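Lmo2445 protein (Listeria monocytogenes EGD-e, PDB 5HZL) is a secreted internalin-like leucine-rich-repeat protein of unknown function that binds calcium ions. Local coordinates at residues 24-27 and 28-31; 57-61 and 62-66; 16-19 and 20-24. All coordinates share one frame; numbering follows the deposited sequence.

Interaction 1 of 3, residues 24-27 and 28-31. With CA (calcium ion), chain B.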
ATOM      1  N   PHE A  24      10.664 -10.930  25.212  1.00 40.96           N
ATOM      2  CA  PHE A  24      10.745  -9.985  24.105  1.00 38.91           C
ATOM      3  C   PHE A  24      12.019  -9.158  24.266  1.00 37.52           C
ATOM      4  O   PHE A  24      11.982  -8.108  24.876  1.00 36.78           O
ATOM      5  CB  PHE A  24       9.496  -9.100  24.117  1.00 37.23           C
ATOM      6  CG  PHE A  24       8.202  -9.868  24.277  1.00 37.35           C
ATOM      7  CD1 PHE A  24       7.653 -10.575  23.216  1.00 38.39           C
ATOM      8  CD2 PHE A  24       7.526  -9.868  25.494  1.00 37.19           C
ATOM      9  CE1 PHE A  24       6.465 -11.276  23.362  1.00 39.17           C
ATOM     10  CE2 PHE A  24       6.325 -10.561  25.647  1.00 38.40           C
ATOM     11  CZ  PHE A  24       5.794 -11.265  24.576  1.00 39.24           C
ATOM     12  N   PRO A  25      13.157  -9.639  23.723  1.00 38.29           N
ATOM     13  CA  PRO A  25      14.434  -8.946  23.883  1.00 38.72           C
ATOM     14  C   PRO A  25      14.743  -7.740  22.971  1.00 38.51           C
ATOM     15  O   PRO A  25      15.777  -7.701  22.311  1.00 41.94           O
ATOM     16  CB  PRO A  25      15.466 -10.085  23.740  1.00 41.15           C
ATOM     17  CG  PRO A  25      14.805 -11.089  22.902  1.00 41.96           C
ATOM     18  CD  PRO A  25      13.335 -10.982  23.143  1.00 40.21           C
ATOM     19  N   VAL A  26      13.848  -6.763  22.972  1.00 35.98           N
ATOM     20  CA  VAL A  26      13.992  -5.525  22.232  1.00 35.84           C
ATOM     21  C   VAL A  26      13.532  -4.501  23.259  1.00 35.03           C
ATOM     22  O   VAL A  26      12.352  -4.513  23.645  1.00 33.97           O
ATOM     23  CB  VAL A  26      13.102  -5.479  20.976  1.00 36.11           C
ATOM     24  CG1 VAL A  26      13.148  -4.102  20.330  1.00 36.83           C
ATOM     25  CG2 VAL A  26      13.515  -6.549  19.978  1.00 37.53           C
ATOM     26  N   GLU A  27      14.457  -3.644  23.707  1.00 35.90           N
ATOM     27  CA  GLU A  27      14.176  -2.613  24.733  1.00 35.87           C
ATOM     28  C   GLU A  27      12.778  -1.966  24.638  1.00 35.94           C
ATOM     29  O   GLU A  27      11.945  -2.117  25.550  1.00 33.74           O
ATOM     30  CB  GLU A  27      15.263  -1.521  24.714  1.00 37.10           C
ATOM     31  CG  GLU A  27      15.071  -0.418  25.756  1.00 37.33           C
ATOM     32  CD  GLU A  27      16.138   0.671  25.702  1.00 40.34           C
ATOM     33  OE1 GLU A  27      17.149   0.540  24.963  1.00 40.30           O
ATOM     34  OE2 GLU A  27      15.950   1.673  26.423  1.00 42.54           O
ATOM     35  N   ALA A  28      12.546  -1.276  23.518  1.00 37.60           N
ATOM     36  CA  ALA A  28      11.298  -0.567  23.251  1.00 37.87           C
ATOM     37  C   ALA A  28      10.038  -1.411  23.409  1.00 36.73           C
ATOM     38  O   ALA A  28       9.057  -0.951  23.996  1.00 37.23           O
ATOM     39  CB  ALA A  28      11.343   0.017  21.856  1.00 39.61           C
ATOM     40  N   ILE A  29      10.070  -2.632  22.886  1.00 35.82           N
ATOM     41  CA  ILE A  29       8.923  -3.528  22.944  1.00 36.12           C
ATOM     42  C   ILE A  29       8.689  -4.010  24.370  1.00 36.67           C
ATOM     43  O   ILE A  29       7.555  -4.002  24.840  1.00 36.92           O
ATOM     44  CB  ILE A  29       9.055  -4.686  21.928  1.00 37.38           C
ATOM     45  CG1 ILE A  29       9.016  -4.102  20.498  1.00 38.92           C
ATOM     46  CG2 ILE A  29       7.942  -5.718  22.114  1.00 37.07           C
ATOM     47  CD1 ILE A  29       9.185  -5.092  19.362  1.00 39.88           C
ATOM     48  N   ALA A  30       9.755  -4.401  25.065  1.00 37.13           N
ATOM     49  CA  ALA A  30       9.623  -4.857  26.454  1.00 36.99           C
ATOM     50  C   ALA A  30       9.112  -3.749  27.385  1.00 36.99           C
ATOM     51  O   ALA A  30       8.356  -4.021  28.322  1.00 36.88           O
ATOM     52  CB  ALA A  30      10.936  -5.425  26.962  1.00 37.94           C
ATOM     53  N   GLU A  31       9.525  -2.510  27.133  1.00 38.20           N
ATOM     54  CA  GLU A  31       9.060  -1.365  27.946  1.00 39.31           C
ATOM     55  C   GLU A  31       7.602  -1.091  27.661  1.00 38.80           C
ATOM     56  O   GLU A  31       6.870  -0.722  28.558  1.00 39.32           O
ATOM     57  CB  GLU A  31       9.875  -0.116  27.684  1.00 41.51           C
ATOM     58  CG  GLU A  31      11.291  -0.207  28.203  1.00 44.04           C
ATOM     59  CD  GLU A  31      12.121   1.008  27.841  1.00 48.83           C
ATOM     60  OE1 GLU A  31      11.939   1.581  26.735  1.00 51.18           O
ATOM     61  OE2 GLU A  31      12.988   1.395  28.662  1.00 51.85           O
TER
HETATM   62 CA    CA B 401      13.978   3.110  27.275  1.00 44.92          CA
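E27 and E31 meet at a calcium ion from successive turns at the start of helix 27-36, an i to i+4 pair in the helical cap domain that opens internalin-like leucine-rich-repeat proteins. E31 grips the metal with both carboxylate oxygens, OE1 at 2.6 Å and OE2 at 2.4 Å from the calcium. E27 gives a single oxygen, with its OE2 2.6 Å from the same ion. The two extended side chains run side by side in the same direction, their carboxylate planes turned 74° apart. The calcium probably offsets the charge of two acidic groups brought so near each other.

E27 sends CG anti to its own backbone N (chi1 -179°), whereas E31 places CG beside its N, and with these different first torsions the two carboxylates converge on one ion. Behind them the first helical turn fixes the spacing through the backbone bond from E31 N to E27 O, 2.9 Å long. V26, the N-cap residue, accepts another at its O from A30 N.

Further from the metal the contact turns apolar. F24, in the link from helix 20-23, sets its CB against I29 CG2, and both F24 and V26 also pack on V71. V26 lies obliquely to I29, bringing V26 CG1 to 4.1 Å from I29 CG1.

Interaction 2 of 3, residues 57-61 and 62-66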
ATOM      1  N   ILE A  57      -2.155  -4.123  21.322  1.00 43.82           N
ATOM      2  CA  ILE A  57      -0.688  -4.071  21.320  1.00 44.49           C
ATOM      3  C   ILE A  57      -0.305  -2.635  20.939  1.00 43.17           C
ATOM      4  O   ILE A  57      -0.239  -2.308  19.762  1.00 42.80           O
ATOM      5  CB  ILE A  57      -0.044  -5.074  20.334  1.00 44.81           C
ATOM      6  CG1 ILE A  57      -0.589  -6.501  20.526  1.00 45.53           C
ATOM      7  CG2 ILE A  57       1.473  -5.038  20.474  1.00 44.81           C
ATOM      8  CD1 ILE A  57      -0.312  -7.115  21.872  1.00 46.51           C
ATOM      9  N   PRO A  58      -0.074  -1.766  21.938  1.00 43.27           N
ATOM     10  CA  PRO A  58       0.281  -0.384  21.651  1.00 42.10           C
ATOM     11  C   PRO A  58       1.773  -0.170  21.471  1.00 39.65           C
ATOM     12  O   PRO A  58       2.493   0.026  22.443  1.00 38.93           O
ATOM     13  CB  PRO A  58      -0.232   0.361  22.884  1.00 43.26           C
ATOM     14  CG  PRO A  58      -0.067  -0.617  23.984  1.00 43.76           C
ATOM     15  CD  PRO A  58      -0.237  -1.988  23.387  1.00 44.01           C
ATOM     16  N   LEU A  59       2.204  -0.178  20.214  1.00 38.36           N
ATOM     17  CA  LEU A  59       3.593   0.035  19.842  1.00 36.22           C
ATOM     18  C   LEU A  59       3.788   1.185  18.852  1.00 36.25           C
ATOM     19  O   LEU A  59       4.664   1.096  17.991  1.00 36.48           O
ATOM     20  CB  LEU A  59       4.133  -1.243  19.225  1.00 35.88           C
ATOM     21  CG  LEU A  59       4.169  -2.465  20.123  1.00 35.67           C
ATOM     22  CD1 LEU A  59       4.684  -3.644  19.325  1.00 35.97           C
ATOM     23  CD2 LEU A  59       5.057  -2.215  21.323  1.00 36.12           C
ATOM     24  N   PRO A  60       2.986   2.274  18.957  1.00 36.07           N
ATOM     25  CA  PRO A  60       3.236   3.317  17.970  1.00 36.39           C
ATOM     26  C   PRO A  60       4.414   4.200  18.290  1.00 37.13           C
ATOM     27  O   PRO A  60       4.762   4.371  19.440  1.00 36.39           O
ATOM     28  CB  PRO A  60       1.973   4.174  18.041  1.00 36.38           C
ATOM     29  CG  PRO A  60       1.551   4.039  19.442  1.00 36.45           C
ATOM     30  CD  PRO A  60       1.822   2.608  19.797  1.00 34.95           C
ATOM     31  N   SER A  61       5.000   4.742  17.233  1.00 39.82           N
ATOM     32  CA  SER A  61       6.091   5.700  17.288  1.00 40.95           C
ATOM     33  C   SER A  61       7.213   5.331  18.224  1.00 39.38           C
ATOM     34  O   SER A  61       7.506   6.076  19.142  1.00 40.33           O
ATOM     35  CB  SER A  61       5.493   7.081  17.642  1.00 43.17           C
ATOM     36  OG  SER A  61       6.430   8.135  17.500  1.00 46.50           O
ATOM     37  N   LEU A  62       7.837   4.181  17.971  1.00 39.19           N
ATOM     38  CA  LEU A  62       8.981   3.672  18.785  1.00 38.61           C
ATOM     39  C   LEU A  62      10.218   3.311  17.945  1.00 38.36           C
ATOM     40  O   LEU A  62      11.116   2.625  18.421  1.00 38.48           O
ATOM     41  CB  LEU A  62       8.561   2.443  19.612  1.00 36.93           C
ATOM     42  CG  LEU A  62       7.436   2.618  20.634  1.00 35.59           C
ATOM     43  CD1 LEU A  62       6.979   1.268  21.169  1.00 34.88           C
ATOM     44  CD2 LEU A  62       7.852   3.550  21.755  1.00 34.76           C
ATOM     45  N   GLY A  63      10.270   3.765  16.702  1.00 38.05           N
ATOM     46  CA  GLY A  63      11.422   3.466  15.862  1.00 39.64           C
ATOM     47  C   GLY A  63      11.652   2.002  15.525  1.00 39.87           C
ATOM     48  O   GLY A  63      12.748   1.641  15.091  1.00 40.89           O
ATOM     49  N   LEU A  64      10.613   1.180  15.685  1.00 38.41           N
ATOM     50  CA  LEU A  64      10.707  -0.254  15.435  1.00 38.26           C
ATOM     51  C   LEU A  64      10.796  -0.656  13.950  1.00 38.74           C
ATOM     52  O   LEU A  64      10.137  -0.076  13.096  1.00 38.48           O
ATOM     53  CB  LEU A  64       9.495  -0.965  16.048  1.00 37.25           C
ATOM     54  CG  LEU A  64       9.211  -0.790  17.538  1.00 35.78           C
ATOM     55  CD1 LEU A  64       7.897  -1.447  17.916  1.00 34.99           C
ATOM     56  CD2 LEU A  64      10.327  -1.367  18.370  1.00 36.19           C
ATOM     57  N   THR A  65      11.615  -1.670  13.683  1.00 38.79           N
ATOM     58  CA  THR A  65      11.802  -2.241  12.366  1.00 39.54           C
ATOM     59  C   THR A  65      11.014  -3.541  12.348  1.00 39.98           C
ATOM     60  O   THR A  65      10.485  -3.936  13.370  1.00 38.48           O
ATOM     61  CB  THR A  65      13.282  -2.580  12.118  1.00 40.41           C
ATOM     62  OG1 THR A  65      13.734  -3.521  13.100  1.00 40.34           O
ATOM     63  CG2 THR A  65      14.134  -1.343  12.200  1.00 40.04           C
ATOM     64  N   GLY A  66      10.937  -4.199  11.191  1.00 43.65           N
ATOM     65  CA  GLY A  66      10.255  -5.500  11.051  1.00 45.15           C
ATOM     66  C   GLY A  66      10.900  -6.535  11.970  1.00 47.70           C
ATOM     67  O   GLY A  66      10.195  -7.272  12.654  1.00 47.58           O
TER
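L59 and L62 cross at about a right angle where the chain leaves strand 56-58, at the edge of the parallel sheet of the leucine-rich-repeat domain, and turns toward helix 66-70. L62 CD1 does the touching: it lies 3.8 Å from L59 CA and 4.0 Å from L59 CD2, so this methyl sits against both the backbone and the side-chain tip of L59. On the inner side L64 crosses L59 in much the same way, its CD1 4.0 Å from L59 CB and close to L59 CD1. Here the packing is dense, since L59 and L64 are both buried, both lean on L69 of helix 66-70, and helix 27-36 closes over them through A32 on L59 and A28 and I29 on L64.

The outer side is much looser. S61 and G63 are exposed, and both have positive phi (47° and 64°), which lets the chain swing round. L62 is exposed too, although its CG, set beside its own backbone N (chi1 -61°), rests 3.4 Å from P60 O and its CD2 lies alongside S61 O.

No hydrogen bond joins 57-61 to 62-66. Instead the side chain of N88 bridges them, its ND2 bonded to L59 O and its OD1 to the N atoms of L62 and L64. Leucine methyls make the contact between the two halves, while N88 satisfies backbone groups on both, so the turn after strand 56-58 is tied to the turn after the next strand, 82-84.

Interaction 3 of 3, residues 16-19 and 20-24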
ATOM      1  N   LEU A  16       6.938 -19.742  29.492  1.00 60.65           N
ATOM      2  CA  LEU A  16       6.498 -18.883  30.599  1.00 58.83           C
ATOM      3  C   LEU A  16       6.163 -19.735  31.854  1.00 61.69           C
ATOM      4  O   LEU A  16       5.770 -20.893  31.714  1.00 66.25           O
ATOM      5  CB  LEU A  16       5.266 -18.076  30.177  1.00 57.60           C
ATOM      6  CG  LEU A  16       5.403 -17.120  28.981  1.00 55.87           C
ATOM      7  CD1 LEU A  16       4.060 -16.465  28.679  1.00 55.01           C
ATOM      8  CD2 LEU A  16       6.470 -16.059  29.214  1.00 53.20           C
ATOM      9  N   PRO A  17       6.257 -19.182  33.066  1.00 59.83           N
ATOM     10  CA  PRO A  17       6.635 -17.781  33.316  1.00 56.79           C
ATOM     11  C   PRO A  17       8.084 -17.436  32.999  1.00 55.25           C
ATOM     12  O   PRO A  17       8.971 -18.301  33.022  1.00 57.90           O
ATOM     13  CB  PRO A  17       6.365 -17.601  34.819  1.00 57.24           C
ATOM     14  CG  PRO A  17       5.490 -18.742  35.204  1.00 60.16           C
ATOM     15  CD  PRO A  17       5.874 -19.867  34.305  1.00 61.76           C
ATOM     16  N   ALA A  18       8.298 -16.169  32.681  1.00 52.45           N
ATOM     17  CA  ALA A  18       9.632 -15.663  32.364  1.00 51.58           C
ATOM     18  C   ALA A  18       9.653 -14.148  32.422  1.00 47.01           C
ATOM     19  O   ALA A  18       8.593 -13.523  32.336  1.00 45.60           O
ATOM     20  CB  ALA A  18      10.052 -16.128  30.978  1.00 52.55           C
ATOM     21  N   PRO A  19      10.853 -13.547  32.576  1.00 46.01           N
ATOM     22  CA  PRO A  19      10.912 -12.072  32.577  1.00 43.95           C
ATOM     23  C   PRO A  19      10.522 -11.509  31.208  1.00 42.22           C
ATOM     24  O   PRO A  19      10.727 -12.164  30.171  1.00 43.02           O
ATOM     25  CB  PRO A  19      12.388 -11.746  32.889  1.00 44.06           C
ATOM     26  CG  PRO A  19      13.003 -13.014  33.350  1.00 46.52           C
ATOM     27  CD  PRO A  19      12.183 -14.147  32.780  1.00 47.85           C
ATOM     28  N   ILE A  20       9.977 -10.300  31.207  1.00 40.89           N
ATOM     29  CA  ILE A  20       9.558  -9.666  29.957  1.00 38.39           C
ATOM     30  C   ILE A  20      10.727  -9.540  28.982  1.00 38.45           C
ATOM     31  O   ILE A  20      10.558  -9.851  27.802  1.00 40.24           O
ATOM     32  CB  ILE A  20       8.899  -8.305  30.213  1.00 37.27           C
ATOM     33  CG1 ILE A  20       7.674  -8.487  31.122  1.00 38.00           C
ATOM     34  CG2 ILE A  20       8.465  -7.682  28.896  1.00 37.12           C
ATOM     35  CD1 ILE A  20       7.059  -7.203  31.626  1.00 38.29           C
ATOM     36  N   ILE A  21      11.904  -9.133  29.474  1.00 37.86           N
ATOM     37  CA  ILE A  21      13.106  -8.968  28.625  1.00 38.70           C
ATOM     38  C   ILE A  21      13.588 -10.291  27.998  1.00 41.78           C
ATOM     39  O   ILE A  21      14.272 -10.286  26.960  1.00 41.18           O
ATOM     40  CB  ILE A  21      14.272  -8.247  29.379  1.00 39.10           C
ATOM     41  CG1 ILE A  21      15.314  -7.649  28.416  1.00 39.67           C
ATOM     42  CG2 ILE A  21      14.928  -9.159  30.403  1.00 40.20           C
ATOM     43  CD1 ILE A  21      14.740  -6.681  27.402  1.00 38.57           C
ATOM     44  N   GLU A  22      13.261 -11.422  28.629  1.00 45.59           N
ATOM     45  CA  GLU A  22      13.642 -12.718  28.046  1.00 49.39           C
ATOM     46  C   GLU A  22      12.625 -13.103  26.981  1.00 47.67           C
ATOM     47  O   GLU A  22      12.980 -13.667  25.957  1.00 48.25           O
ATOM     48  CB  GLU A  22      13.785 -13.826  29.079  1.00 54.06           C
ATOM     49  CG  GLU A  22      14.962 -13.644  30.035  1.00 57.57           C
ATOM     50  CD  GLU A  22      15.253 -14.895  30.868  1.00 62.08           C
ATOM     51  OE1 GLU A  22      14.495 -15.902  30.761  1.00 62.65           O
ATOM     52  OE2 GLU A  22      16.253 -14.868  31.624  1.00 64.21           O
ATOM     53  N   ALA A  23      11.361 -12.784  27.227  1.00 45.69           N
ATOM     54  CA  ALA A  23      10.304 -13.094  26.264  1.00 45.88           C
ATOM     55  C   ALA A  23      10.407 -12.220  25.008  1.00 43.91           C
ATOM     56  O   ALA A  23      10.262 -12.707  23.884  1.00 44.40           O
ATOM     57  CB  ALA A  23       8.925 -12.927  26.907  1.00 44.78           C
ATOM     58  N   PHE A  24      10.664 -10.930  25.212  1.00 40.96           N
ATOM     59  CA  PHE A  24      10.745  -9.985  24.105  1.00 38.91           C
ATOM     60  C   PHE A  24      12.019  -9.158  24.266  1.00 37.52           C
ATOM     61  O   PHE A  24      11.982  -8.108  24.876  1.00 36.78           O
ATOM     62  CB  PHE A  24       9.496  -9.100  24.117  1.00 37.23           C
ATOM     63  CG  PHE A  24       8.202  -9.868  24.277  1.00 37.35           C
ATOM     64  CD1 PHE A  24       7.653 -10.575  23.216  1.00 38.39           C
ATOM     65  CD2 PHE A  24       7.526  -9.868  25.494  1.00 37.19           C
ATOM     66  CE1 PHE A  24       6.465 -11.276  23.362  1.00 39.17           C
ATOM     67  CE2 PHE A  24       6.325 -10.561  25.647  1.00 38.40           C
ATOM     68  CZ  PHE A  24       5.794 -11.265  24.576  1.00 39.24           C
TER
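P19 and E22 face each other across the first turn of helix 20-23, where a short strand of the N-terminal cap domain passes directly into a helix. The backbone bonds come from one acceptor. P19, at the N-cap position, offers its O to A23 N at 3.1 Å. The same oxygen also takes a weak bond from E22 N, bent to 134°. One carbonyl thus starts the helix with two donors, while F24 N, bonded to I20 O at 2.8 Å, closes the turn as the chain leaves helical geometry.

Van der Waals contact makes up the rest. The extended E22 side chain crosses the proline ring obliquely, with its CG 3.9 Å from P19 CG. Farther out, the carboxylate lies by the ring's CD corner, E22 OE1 being 3.5 Å from P19 CD. CG of E22 stands beside its own backbone N (chi1 -68°), and this turns the side chain back over the proline instead of along the helix. On another flank P19 CB comes to 4.4 Å from I21 CG2, a light apolar touch. A23 sets its CB 3.6 Å above one face of the F24 ring, offset toward the rim.

The surroundings tie this short unit into the cap. Strand 18-19 pairs antiparallel with strand 45-46 through backbone bonds between A18 and I46, and D44, a calcium ligand, is bonded by backbone to I20. I20 packs on A30, I33 and A34 of helix 27-36, F24 reaches I46 of strand 45-46, and L16 lies against Q48 and L51 of helix 48-51.

In the fold
Along the chain the order is interaction 3, interaction 1, interaction 2. Interactions 3 and 1 share F24 and join helices 20-23 and 27-36 within the N-terminal region; their centres are about 10 Å apart. The centre of interaction 2 lies about 10 Å from that of interaction 1 and about 19 Å from that of interaction 3, which it does not touch. Helix 27-36 stands between interactions 3 and 2: its A30 meets I21 of helix 20-23, while A28 and I29 pack against L64 beside the first strand of the repeat sheet. The calcium-binding helix therefore joins the cap to the leucine-rich repeats, consistent with a cap that closes the repeat core at this end.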